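PDB 3NWC: chromosome partition protein Smc from Pyrococcus furiosus, which is probably required for chromosome condensation and partitioning, and is represented here by its hinge domain, which mediates dimerization and binds DNA. Local coordinates for residues A[22-28]-A[86-91]; A[106-111]-A[128-134]; A[8-13]-A[166-170]. All coordinates share one frame; numbering follows the deposited sequence.

Interaction 1: A[22-28]-A[86-91]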
ATOM      1  N   ASN A  22     -12.101   3.427   0.096  1.00 48.10           N
ATOM      2  CA  ASN A  22     -13.142   3.926   0.981  1.00 46.77           C
ATOM      3  C   ASN A  22     -13.729   5.238   0.450  1.00 40.60           C
ATOM      4  O   ASN A  22     -13.011   6.227   0.286  1.00 47.37           O
ATOM      5  CB  ASN A  22     -12.503   4.129   2.360  1.00 39.32           C
ATOM      6  CG  ASN A  22     -13.421   4.791   3.348  1.00 45.84           C
ATOM      7  OD1 ASN A  22     -14.625   4.926   3.108  1.00 38.31           O
ATOM      8  ND2 ASN A  22     -12.854   5.216   4.482  1.00 29.48           N
ATOM      9  N   ARG A  23     -15.031   5.247   0.173  1.00 47.67           N
ATOM     10  CA  ARG A  23     -15.673   6.427  -0.411  1.00 48.48           C
ATOM     11  C   ARG A  23     -15.852   7.556   0.607  1.00 44.89           C
ATOM     12  O   ARG A  23     -16.582   8.521   0.361  1.00 42.80           O
ATOM     13  CB  ARG A  23     -17.021   6.053  -1.038  1.00 54.43           C
ATOM     14  CG  ARG A  23     -17.624   7.126  -1.935  1.00 53.90           C
ATOM     15  CD  ARG A  23     -18.989   6.704  -2.468  1.00 60.87           C
ATOM     16  NE  ARG A  23     -18.885   5.803  -3.613  1.00 56.40           N
ATOM     17  CZ  ARG A  23     -18.674   4.493  -3.523  1.00 60.07           C
ATOM     18  NH1 ARG A  23     -18.532   3.920  -2.335  1.00 59.31           N
ATOM     19  NH2 ARG A  23     -18.598   3.755  -4.623  1.00 50.82           N
ATOM     20  N   ALA A  24     -15.172   7.435   1.743  1.00 38.47           N
ATOM     21  CA  ALA A  24     -15.255   8.436   2.803  1.00 36.87           C
ATOM     22  C   ALA A  24     -14.768   9.804   2.346  1.00 32.38           C
ATOM     23  O   ALA A  24     -15.153  10.822   2.914  1.00 30.86           O
ATOM     24  CB  ALA A  24     -14.475   7.988   4.022  1.00 37.88           C
ATOM     25  N   ALA A  25     -13.913   9.827   1.329  1.00 37.16           N
ATOM     26  CA  ALA A  25     -13.399  11.088   0.814  1.00 33.83           C
ATOM     27  C   ALA A  25     -14.551  11.995   0.403  1.00 39.03           C
ATOM     28  O   ALA A  25     -14.481  13.213   0.562  1.00 36.80           O
ATOM     29  CB  ALA A  25     -12.456  10.853  -0.354  1.00 36.06           C
ATOM     30  N   GLU A  26     -15.615  11.388  -0.117  1.00 37.37           N
ATOM     31  CA  GLU A  26     -16.795  12.132  -0.538  1.00 35.81           C
ATOM     32  C   GLU A  26     -17.526  12.777   0.638  1.00 38.60           C
ATOM     33  O   GLU A  26     -17.971  13.922   0.547  1.00 48.66           O
ATOM     34  CB  GLU A  26     -17.748  11.226  -1.328  1.00 40.05           C
ATOM     35  CG  GLU A  26     -17.155  10.707  -2.628  1.00 47.60           C
ATOM     36  CD  GLU A  26     -16.542  11.817  -3.461  0.28 46.25           C
ATOM     37  OE1 GLU A  26     -17.301  12.683  -3.948  0.50 45.65           O
ATOM     38  OE2 GLU A  26     -15.302  11.831  -3.620  0.67 44.81           O
ATOM     39  N   GLU A  27     -17.653  12.040   1.736  1.00 32.87           N
ATOM     40  CA  GLU A  27     -18.287  12.558   2.948  1.00 40.09           C
ATOM     41  C   GLU A  27     -17.485  13.708   3.568  1.00 45.86           C
ATOM     42  O   GLU A  27     -18.050  14.555   4.258  1.00 44.92           O
ATOM     43  CB  GLU A  27     -18.494  11.432   3.971  1.00 37.45           C
ATOM     44  CG  GLU A  27     -19.947  11.215   4.392  1.00 51.04           C
ATOM     45  CD  GLU A  27     -20.301  11.918   5.693  0.28 45.27           C
ATOM     46  OE1 GLU A  27     -19.378  12.355   6.412  0.50 54.38           O
ATOM     47  OE2 GLU A  27     -21.504  12.031   6.001  0.81 58.69           O
ATOM     48  N   LEU A  28     -16.176  13.739   3.319  1.00 40.21           N
ATOM     49  CA  LEU A  28     -15.326  14.818   3.834  1.00 36.00           C
ATOM     50  C   LEU A  28     -15.639  16.172   3.203  1.00 43.38           C
ATOM     51  O   LEU A  28     -15.460  17.211   3.835  1.00 41.68           O
ATOM     52  CB  LEU A  28     -13.835  14.505   3.629  1.00 36.26           C
ATOM     53  CG  LEU A  28     -13.078  13.743   4.715  1.00 31.09           C
ATOM     54  CD1 LEU A  28     -11.612  13.610   4.332  1.00 28.05           C
ATOM     55  CD2 LEU A  28     -13.215  14.431   6.069  1.00 30.26           C
ATOM     56  N   LEU A  86     -16.210   6.741   9.739  1.00 21.70           N
ATOM     57  CA  LEU A  86     -16.107   6.657   8.289  1.00 20.43           C
ATOM     58  C   LEU A  86     -14.853   5.917   7.831  1.00 20.58           C
ATOM     59  O   LEU A  86     -14.428   6.063   6.681  1.00 25.27           O
ATOM     60  CB  LEU A  86     -16.094   8.058   7.696  1.00 21.60           C
ATOM     61  CG  LEU A  86     -17.351   8.894   7.933  1.00 26.74           C
ATOM     62  CD1 LEU A  86     -17.087  10.321   7.492  1.00 25.90           C
ATOM     63  CD2 LEU A  86     -18.530   8.296   7.192  1.00 32.92           C
ATOM     64  N   GLY A  87     -14.248   5.145   8.730  1.00 21.18           N
ATOM     65  CA  GLY A  87     -13.056   4.398   8.375  1.00 21.01           C
ATOM     66  C   GLY A  87     -11.815   5.266   8.300  1.00 18.18           C
ATOM     67  O   GLY A  87     -11.718   6.285   8.976  1.00 18.27           O
ATOM     68  N   ARG A  88     -10.867   4.853   7.464  1.00 14.61           N
ATOM     69  CA  ARG A  88      -9.557   5.496   7.402  1.00 18.16           C
ATOM     70  C   ARG A  88      -9.233   6.091   6.043  1.00 16.14           C
ATOM     71  O   ARG A  88      -9.688   5.600   5.015  1.00 18.40           O
ATOM     72  CB  ARG A  88      -8.463   4.497   7.787  1.00 16.78           C
ATOM     73  CG  ARG A  88      -8.496   4.158   9.268  1.00 17.20           C
ATOM     74  CD  ARG A  88      -7.640   2.968   9.583  1.00 17.79           C
ATOM     75  NE  ARG A  88      -6.186   3.198   9.444  1.00 16.55           N
ATOM     76  CZ  ARG A  88      -5.395   3.658  10.420  1.00 15.45           C
ATOM     77  NH1 ARG A  88      -5.895   4.016  11.594  1.00 15.40           N
ATOM     78  NH2 ARG A  88      -4.089   3.773  10.224  1.00 18.94           N
ATOM     79  N   LEU A  89      -8.445   7.166   6.062  1.00 17.38           N
ATOM     80  CA  LEU A  89      -7.853   7.727   4.851  1.00 18.19           C
ATOM     81  C   LEU A  89      -6.407   8.113   5.098  1.00 17.92           C
ATOM     82  O   LEU A  89      -6.001   8.342   6.236  1.00 14.39           O
ATOM     83  CB  LEU A  89      -8.612   8.977   4.396  1.00 19.75           C
ATOM     84  CG  LEU A  89     -10.072   8.803   3.972  1.00 21.38           C
ATOM     85  CD1 LEU A  89     -10.728  10.169   3.744  1.00 22.40           C
ATOM     86  CD2 LEU A  89     -10.217   7.907   2.735  1.00 21.52           C
ATOM     87  N   THR A  90      -5.641   8.179   4.009  1.00 17.06           N
ATOM     88  CA  THR A  90      -4.276   8.662   4.006  1.00 16.28           C
ATOM     89  C   THR A  90      -4.267  10.055   3.403  1.00 17.36           C
ATOM     90  O   THR A  90      -4.799  10.273   2.305  1.00 17.19           O
ATOM     91  CB  THR A  90      -3.372   7.736   3.177  1.00 20.73           C
ATOM     92  OG1 THR A  90      -3.378   6.434   3.769  1.00 20.26           O
ATOM     93  CG2 THR A  90      -1.938   8.262   3.157  1.00 16.59           C
ATOM     94  N   PHE A  91      -3.688  11.002   4.138  1.00 15.56           N
ATOM     95  CA  PHE A  91      -3.689  12.402   3.713  1.00 18.13           C
ATOM     96  C   PHE A  91      -2.308  12.847   3.285  1.00 17.32           C
ATOM     97  O   PHE A  91      -1.312  12.462   3.910  1.00 18.25           O
ATOM     98  CB  PHE A  91      -4.197  13.275   4.854  1.00 18.03           C
ATOM     99  CG  PHE A  91      -5.618  12.968   5.249  1.00 18.83           C
ATOM    100  CD1 PHE A  91      -6.680  13.569   4.589  1.00 20.41           C
ATOM    101  CD2 PHE A  91      -5.891  12.059   6.264  1.00 18.12           C
ATOM    102  CE1 PHE A  91      -7.993  13.278   4.944  1.00 20.91           C
ATOM    103  CE2 PHE A  91      -7.198  11.761   6.623  1.00 18.22           C
ATOM    104  CZ  PHE A  91      -8.253  12.377   5.961  1.00 19.11           C
TER
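Asn22 reaches across to the carbonyls of Leu86 and Arg88, in the turn before strand 89-93. Its CB lies 4.1 Å from Arg88 O, a loose approach. With CG anti to the backbone N (chi1 173°), the amide is carried toward residues 86-88, and CG comes 3.7 Å from Leu86 O. OD1 turns back to accept from Ala24 N at 2.9 Å, an Asx turn. ND2 meets Leu86 O at 2.8 Å in a nearly straight bond (165°), in that carbonyl's plane. Its second bond, to Arg88 O at 3.2 Å, comes from 45° above the carbonyl plane. Both acceptors lie close to the amide plane. A leucine here has neither the N-H donors nor OD1, so Leu86 O and Arg88 O would probably be left without this mate and Ala24 N without its Asx-turn acceptor.

Beyond this polar end the contact is mostly apolar. Leu28 and Leu89 meet tip to tip through their CD1 atoms at 3.6 Å, and Leu28 CD1 also reaches the edge of the Phe91 ring. Leu86 crosses Glu27 at about a right angle, its CD1 3.2 Å from Glu27 OE1, which is hydrogen-bonded to Tyr80 of helix 71-83. One planar amide thus satisfies two carbonyls and one N-H, tying the start of the short, weakly bonded helix to the loop leading into a strand whose residues 89-91 continue the sheet into the second subunit of the hinge dimer.

Interaction 2: A[106-111]-A[128-134]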
ATOM      1  N   VAL A 106      16.904   5.540 -17.599  1.00 33.97           N
ATOM      2  CA  VAL A 106      16.430   4.193 -17.897  1.00 29.58           C
ATOM      3  C   VAL A 106      15.173   4.186 -18.769  1.00 37.58           C
ATOM      4  O   VAL A 106      14.961   3.279 -19.568  1.00 35.40           O
ATOM      5  CB  VAL A 106      16.185   3.402 -16.601  1.00 34.29           C
ATOM      6  CG1 VAL A 106      15.231   2.237 -16.836  1.00 33.08           C
ATOM      7  CG2 VAL A 106      17.505   2.923 -16.024  1.00 41.67           C
ATOM      8  N   GLY A 107      14.339   5.205 -18.630  1.00 30.74           N
ATOM      9  CA  GLY A 107      13.135   5.250 -19.434  1.00 36.28           C
ATOM     10  C   GLY A 107      12.342   6.520 -19.263  1.00 25.63           C
ATOM     11  O   GLY A 107      12.888   7.552 -18.900  1.00 27.76           O
ATOM     12  N   LEU A 108      11.037   6.425 -19.498  1.00 22.65           N
ATOM     13  CA  LEU A 108      10.175   7.595 -19.541  1.00 19.26           C
ATOM     14  C   LEU A 108       9.578   7.901 -18.176  1.00 23.76           C
ATOM     15  O   LEU A 108       8.819   7.087 -17.638  1.00 21.26           O
ATOM     16  CB  LEU A 108       9.050   7.337 -20.547  1.00 22.99           C
ATOM     17  CG  LEU A 108       7.901   8.337 -20.699  1.00 23.31           C
ATOM     18  CD1 LEU A 108       8.406   9.677 -21.262  1.00 25.00           C
ATOM     19  CD2 LEU A 108       6.837   7.748 -21.617  1.00 25.05           C
ATOM     20  N   PRO A 109       9.897   9.079 -17.611  1.00 20.78           N
ATOM     21  CA  PRO A 109       9.300   9.449 -16.326  1.00 22.47           C
ATOM     22  C   PRO A 109       7.777   9.432 -16.374  1.00 18.07           C
ATOM     23  O   PRO A 109       7.157  10.006 -17.270  1.00 20.34           O
ATOM     24  CB  PRO A 109       9.782  10.878 -16.112  1.00 18.20           C
ATOM     25  CG  PRO A 109      11.124  10.900 -16.792  1.00 22.10           C
ATOM     26  CD  PRO A 109      10.938  10.041 -18.030  1.00 19.88           C
ATOM     27  N   ALA A 110       7.170   8.784 -15.386  1.00 17.28           N
ATOM     28  CA  ALA A 110       5.722   8.670 -15.386  1.00 16.00           C
ATOM     29  C   ALA A 110       5.025  10.023 -15.351  1.00 17.81           C
ATOM     30  O   ALA A 110       3.957  10.192 -15.932  1.00 17.78           O
ATOM     31  CB  ALA A 110       5.253   7.780 -14.206  1.00 15.16           C
ATOM     32  N   VAL A 111       5.622  10.997 -14.676  1.00 15.81           N
ATOM     33  CA  VAL A 111       5.021  12.318 -14.605  1.00 17.13           C
ATOM     34  C   VAL A 111       4.891  12.953 -15.989  1.00 18.68           C
ATOM     35  O   VAL A 111       4.061  13.828 -16.183  1.00 20.85           O
ATOM     36  CB  VAL A 111       5.792  13.285 -13.678  1.00 26.41           C
ATOM     37  CG1 VAL A 111       5.831  12.748 -12.255  1.00 22.16           C
ATOM     38  CG2 VAL A 111       7.202  13.537 -14.209  1.00 22.93           C
ATOM     39  N   LEU A 128       4.503   9.742  -7.872  1.00 15.19           N
ATOM     40  CA  LEU A 128       4.964   9.275  -9.173  1.00 13.54           C
ATOM     41  C   LEU A 128       6.299   9.862  -9.607  1.00 15.44           C
ATOM     42  O   LEU A 128       6.796   9.520 -10.670  1.00 17.37           O
ATOM     43  CB  LEU A 128       3.914   9.610 -10.235  1.00 15.96           C
ATOM     44  CG  LEU A 128       2.614   8.797 -10.091  1.00 15.69           C
ATOM     45  CD1 LEU A 128       1.545   9.369 -11.011  1.00 16.54           C
ATOM     46  CD2 LEU A 128       2.898   7.343 -10.441  1.00 18.60           C
ATOM     47  N   GLY A 129       6.867  10.724  -8.772  1.00 17.32           N
ATOM     48  CA  GLY A 129       8.046  11.510  -9.142  1.00 16.59           C
ATOM     49  C   GLY A 129       9.334  10.768  -9.435  1.00 21.40           C
ATOM     50  O   GLY A 129      10.194  11.282 -10.149  1.00 25.00           O
ATOM     51  N   ASP A 130       9.499   9.571  -8.886  1.00 17.52           N
ATOM     52  CA  ASP A 130      10.671   8.790  -9.243  1.00 19.87           C
ATOM     53  C   ASP A 130      10.320   7.518  -9.995  1.00 20.63           C
ATOM     54  O   ASP A 130      11.156   6.638 -10.145  1.00 18.73           O
ATOM     55  CB  ASP A 130      11.578   8.529  -8.026  1.00 26.62           C
ATOM     56  CG  ASP A 130      10.976   7.554  -7.017  0.58 23.72           C
ATOM     57  OD1 ASP A 130       9.772   7.233  -7.084  0.83 22.95           O
ATOM     58  OD2 ASP A 130      11.729   7.108  -6.127  0.58 23.12           O
ATOM     59  N   THR A 131       9.089   7.446 -10.507  1.00 16.06           N
ATOM     60  CA  THR A 131       8.696   6.301 -11.319  1.00 15.97           C
ATOM     61  C   THR A 131       9.068   6.469 -12.788  1.00 14.86           C
ATOM     62  O   THR A 131       8.766   7.478 -13.408  1.00 16.73           O
ATOM     63  CB  THR A 131       7.177   6.000 -11.220  1.00 16.81           C
ATOM     64  OG1 THR A 131       6.835   5.813  -9.849  1.00 17.32           O
ATOM     65  CG2 THR A 131       6.831   4.732 -11.986  1.00 16.97           C
ATOM     66  N   VAL A 132       9.687   5.432 -13.332  1.00 17.66           N
ATOM     67  CA  VAL A 132       9.993   5.362 -14.741  1.00 16.18           C
ATOM     68  C   VAL A 132       9.235   4.231 -15.405  1.00 20.19           C
ATOM     69  O   VAL A 132       9.075   3.142 -14.840  1.00 17.79           O
ATOM     70  CB  VAL A 132      11.526   5.182 -14.930  1.00 24.30           C
ATOM     71  CG1 VAL A 132      11.879   5.078 -16.393  1.00 28.37           C
ATOM     72  CG2 VAL A 132      12.264   6.331 -14.263  1.00 22.47           C
ATOM     73  N   ILE A 133       8.743   4.506 -16.611  1.00 22.88           N
ATOM     74  CA  ILE A 133       8.034   3.512 -17.399  1.00 19.59           C
ATOM     75  C   ILE A 133       9.025   2.860 -18.351  1.00 26.00           C
ATOM     76  O   ILE A 133       9.752   3.549 -19.080  1.00 24.03           O
ATOM     77  CB  ILE A 133       6.898   4.157 -18.203  1.00 17.18           C
ATOM     78  CG1 ILE A 133       5.965   4.937 -17.268  1.00 19.73           C
ATOM     79  CG2 ILE A 133       6.137   3.106 -18.998  1.00 19.76           C
ATOM     80  CD1 ILE A 133       4.915   5.769 -17.990  1.00 18.09           C
ATOM     81  N   VAL A 134       9.067   1.534 -18.311  1.00 22.75           N
ATOM     82  CA  VAL A 134       9.918   0.740 -19.183  1.00 33.14           C
ATOM     83  C   VAL A 134       9.045  -0.264 -19.943  1.00 32.95           C
ATOM     84  O   VAL A 134       7.914  -0.550 -19.540  1.00 28.09           O
ATOM     85  CB  VAL A 134      11.005   0.004 -18.383  1.00 27.60           C
ATOM     86  CG1 VAL A 134      11.755   0.990 -17.483  1.00 31.00           C
ATOM     87  CG2 VAL A 134      10.393  -1.101 -17.547  1.00 30.36           C
TER
HETATM   88  O   HOH W   1       8.181  10.360 -12.870  1.00 18.85           O
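Leu108 and Ile133 form an antiparallel hydrogen-bonded pair, with Leu108 N to Ile133 O at 3.2 Å and Ile133 N to Leu108 O at 2.8 Å, the latter almost straight at 171°. The next pair, Pro109 with Val132, is non-hydrogen-bonded, as suits a proline without an N-H, and the ladder ends with Ala110 N giving to Thr131 O.

Packing is closest around Gly107. Val132 points CG1 away from its own N (chi1 179°), and that methyl lies 3.2 Å from Gly107 C; a side chain on the glycine would run into Ile133 O and Val132 CG1. Ala110 CB faces Thr131 CB at 4.0 Å, and Ile133 CD1 comes equally near Ala110 CA.

The other end is hydrated. Val111 CG1 still approaches Leu128 O at 3.7 Å, but no direct bond joins these two residues; a water accepts from Val111 N and donates to Leu128 O and Thr131 O. Thr131 O therefore takes two donors, Ala110 N and the water.

The short strand 108-109 is an outermost strand of its sheet in this chain, and strand 131-134 bonds on to strand 148-151. The chemistry implies an edge held by three backbone bonds, extended by one water where the chain turns into its 3-10 segment.

Interaction 3: A[8-13]-A[166-170]; sequences RELIAA and GHFRA
The backbone of helix 4-19 comes closest to the loop after strand 163-165 at Ala12 and Arg169, whose CA atoms are 5.1 Å apart. Glu9 carries the polar half of the contact: its chain bends at chi2 (-63°), which brings the carboxylate round to two successive loop N-H groups. OE1 receives Phe168 N at 2.8 Å, on the syn side. OE2 accepts Arg169 N at 3.0 Å, also on the syn side, and the Arg169 NH1 salt bridge at 2.8 Å from the opposite face of the carboxylate plane. NH1 alone makes the ion pair, from well above that plane, and the 82° between carboxylate and guanidinium planes is consistent with a single-pronged bridge. NH1 lies over the His167 ring face while it bonds OE2. Three donors hold the buried carboxylate and would be expected to favour its charged form.

The apolar half follows one turn later. Ala13 CB sits over the Phe168 ring face in a CH-pi contact, 3.5 Å from the centroid and 13° off the normal. Ala12 CB packs on Phe168 CB at 3.8 Å, and Arg8 CB touches Arg169 CD, while the charged end of Arg8 turns away to Glu4.

The contact ties helix 4-19 to the loop after the last strand of the hinge domain's five-stranded sheet, beside the dimer interface. Helix 52-59 touches Glu9 through Leu53 and Phe168 through Val57. Arg88 of the second subunit bonds Gly166 O and packs on Phe168, so the loop touches both the long helix and the neighbouring chain.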
ATOM      1  N   ARG A   8      -7.946  -5.655 -20.592  1.00 16.99           N
ATOM      2  CA  ARG A   8      -8.585  -6.477 -19.568  1.00 14.56           C
ATOM      3  C   ARG A   8      -7.907  -6.241 -18.214  1.00 17.28           C
ATOM      4  O   ARG A   8      -8.580  -6.106 -17.179  1.00 19.08           O
ATOM      5  CB  ARG A   8      -8.547  -7.962 -19.961  1.00 16.14           C
ATOM      6  CG  ARG A   8      -9.417  -8.269 -21.190  1.00 20.20           C
ATOM      7  CD  ARG A   8      -9.428  -9.744 -21.528  1.00 28.88           C
ATOM      8  NE  ARG A   8     -10.362 -10.003 -22.619  1.00 32.30           N
ATOM      9  CZ  ARG A   8     -11.665 -10.218 -22.445  1.00 42.91           C
ATOM     10  NH1 ARG A   8     -12.173 -10.224 -21.223  1.00 34.88           N
ATOM     11  NH2 ARG A   8     -12.462 -10.437 -23.484  1.00 44.25           N
ATOM     12  N   GLU A   9      -6.583  -6.199 -18.228  1.00 16.43           N
ATOM     13  CA  GLU A   9      -5.799  -5.930 -17.014  1.00 14.22           C
ATOM     14  C   GLU A   9      -6.187  -4.606 -16.383  1.00 14.38           C
ATOM     15  O   GLU A   9      -6.356  -4.515 -15.166  1.00 18.24           O
ATOM     16  CB  GLU A   9      -4.282  -5.909 -17.321  1.00 18.97           C
ATOM     17  CG  GLU A   9      -3.647  -7.286 -17.465  1.00 22.47           C
ATOM     18  CD  GLU A   9      -3.730  -8.089 -16.181  0.69 15.21           C
ATOM     19  OE1 GLU A   9      -2.938  -7.810 -15.261  0.65 14.19           O
ATOM     20  OE2 GLU A   9      -4.589  -8.992 -16.089  0.83 14.27           O
ATOM     21  N   LEU A  10      -6.287  -3.570 -17.204  1.00 13.77           N
ATOM     22  CA  LEU A  10      -6.653  -2.238 -16.716  1.00 13.62           C
ATOM     23  C   LEU A  10      -8.046  -2.208 -16.098  1.00 17.25           C
ATOM     24  O   LEU A  10      -8.246  -1.663 -15.012  1.00 15.72           O
ATOM     25  CB  LEU A  10      -6.575  -1.197 -17.843  1.00 17.41           C
ATOM     26  CG  LEU A  10      -6.979   0.235 -17.476  1.00 18.16           C
ATOM     27  CD1 LEU A  10      -6.064   0.782 -16.388  1.00 18.36           C
ATOM     28  CD2 LEU A  10      -6.966   1.155 -18.694  1.00 23.22           C
ATOM     29  N   ILE A  11      -9.024  -2.776 -16.794  1.00 15.05           N
ATOM     30  CA  ILE A  11     -10.380  -2.835 -16.254  0.58 15.14           C
ATOM     31  C   ILE A  11     -10.366  -3.549 -14.909  1.00 14.32           C
ATOM     32  O   ILE A  11     -10.986  -3.092 -13.944  1.00 13.95           O
ATOM     33  CB  ILE A  11     -11.355  -3.564 -17.215  0.58 16.51           C
ATOM     34  CG1 ILE A  11     -11.415  -2.838 -18.559  0.58 18.46           C
ATOM     35  CG2 ILE A  11     -12.744  -3.648 -16.590  0.58 16.29           C
ATOM     36  CD1 ILE A  11     -11.960  -1.429 -18.470  0.58 20.80           C
ATOM     37  N   ALA A  12      -9.654  -4.675 -14.849  1.00 13.95           N
ATOM     38  CA  ALA A  12      -9.610  -5.461 -13.617  1.00 15.17           C
ATOM     39  C   ALA A  12      -8.923  -4.683 -12.505  1.00 15.69           C
ATOM     40  O   ALA A  12      -9.388  -4.645 -11.383  1.00 15.21           O
ATOM     41  CB  ALA A  12      -8.946  -6.804 -13.832  1.00 13.78           C
ATOM     42  N   ALA A  13      -7.801  -4.049 -12.819  1.00 14.73           N
ATOM     43  CA  ALA A  13      -7.109  -3.293 -11.791  1.00 14.06           C
ATOM     44  C   ALA A  13      -7.996  -2.194 -11.211  1.00 16.49           C
ATOM     45  O   ALA A  13      -8.012  -1.957  -9.996  1.00 19.91           O
ATOM     46  CB  ALA A  13      -5.806  -2.715 -12.358  1.00 12.40           C
ATOM     47  N   GLY A 166       1.850 -10.345 -11.737  1.00 19.02           N
ATOM     48  CA  GLY A 166       0.707 -11.234 -11.861  1.00 20.25           C
ATOM     49  C   GLY A 166      -0.457 -10.544 -12.541  1.00 23.15           C
ATOM     50  O   GLY A 166      -0.470  -9.322 -12.686  1.00 21.45           O
ATOM     51  N   HIS A 167      -1.440 -11.323 -12.969  1.00 17.99           N
ATOM     52  CA  HIS A 167      -2.609 -10.749 -13.610  1.00 16.37           C
ATOM     53  C   HIS A 167      -3.563 -10.112 -12.630  1.00 15.54           C
ATOM     54  O   HIS A 167      -3.907 -10.694 -11.595  1.00 19.01           O
ATOM     55  CB  HIS A 167      -3.365 -11.821 -14.395  1.00 19.79           C
ATOM     56  CG  HIS A 167      -2.595 -12.366 -15.549  1.00 26.20           C
ATOM     57  ND1 HIS A 167      -2.928 -13.555 -16.167  1.00 38.30           N
ATOM     58  CD2 HIS A 167      -1.509 -11.892 -16.198  1.00 25.61           C
ATOM     59  CE1 HIS A 167      -2.073 -13.785 -17.150  1.00 31.38           C
ATOM     60  NE2 HIS A 167      -1.202 -12.794 -17.188  1.00 37.28           N
ATOM     61  N   PHE A 168      -4.032  -8.928 -12.982  1.00 14.44           N
ATOM     62  CA  PHE A 168      -5.183  -8.359 -12.291  1.00 16.83           C
ATOM     63  C   PHE A 168      -6.450  -9.119 -12.671  1.00 18.77           C
ATOM     64  O   PHE A 168      -7.353  -9.286 -11.860  1.00 16.25           O
ATOM     65  CB  PHE A 168      -5.355  -6.885 -12.658  1.00 13.04           C
ATOM     66  CG  PHE A 168      -4.356  -5.977 -12.003  1.00 13.88           C
ATOM     67  CD1 PHE A 168      -4.563  -5.517 -10.715  1.00 17.78           C
ATOM     68  CD2 PHE A 168      -3.210  -5.584 -12.679  1.00 15.09           C
ATOM     69  CE1 PHE A 168      -3.645  -4.670 -10.107  1.00 16.37           C
ATOM     70  CE2 PHE A 168      -2.287  -4.745 -12.071  1.00 16.19           C
ATOM     71  CZ  PHE A 168      -2.518  -4.282 -10.789  1.00 15.69           C
ATOM     72  N   ARG A 169      -6.530  -9.561 -13.915  1.00 16.95           N
ATOM     73  CA  ARG A 169      -7.801 -10.116 -14.387  1.00 16.25           C
ATOM     74  C   ARG A 169      -7.972 -11.521 -13.835  1.00 19.92           C
ATOM     75  O   ARG A 169      -7.017 -12.299 -13.744  1.00 17.82           O
ATOM     76  CB  ARG A 169      -7.884 -10.083 -15.907  1.00 20.57           C
ATOM     77  CG  ARG A 169      -6.939 -11.017 -16.611  1.00 20.29           C
ATOM     78  CD  ARG A 169      -6.835 -10.639 -18.075  1.00 24.23           C
ATOM     79  NE  ARG A 169      -6.011 -11.584 -18.820  1.00 29.75           N
ATOM     80  CZ  ARG A 169      -4.698 -11.477 -18.980  1.00 26.16           C
ATOM     81  NH1 ARG A 169      -4.032 -10.454 -18.447  1.00 24.95           N
ATOM     82  NH2 ARG A 169      -4.046 -12.392 -19.682  1.00 29.47           N
ATOM     83  N   ALA A 170      -9.200 -11.821 -13.436  1.00 16.83           N
ATOM     84  CA  ALA A 170      -9.490 -13.062 -12.755  1.00 17.17           C
ATOM     85  C   ALA A 170      -9.803 -14.147 -13.776  1.00 19.41           C
ATOM     86  O   ALA A 170     -10.068 -13.860 -14.940  1.00 21.04           O
ATOM     87  CB  ALA A 170     -10.661 -12.874 -11.821  1.00 18.42           C
TER

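How the interactions relate
All three contacts are partly buried, but they differ in what binds them. Interaction 2 has the largest buried share, 7 of 12 touching residues against 4 of 10 in interaction 1 and 3 of 8 in interaction 3; it is sheet pairing by backbone bonds, and no other chain of the assembly touches its segments. Interactions 1 and 3 instead fasten N-terminal helices to later parts of the chain, with one polar side chain leading in each: a neutral amide reading carbonyls in the first, a carboxylate reading N-H groups and an arginine in the third. Their centres are 25 Å apart, yet each meets the other's counterpart in the second subunit. Interactions 1 and 2 lie on opposite sides of the chain's centre.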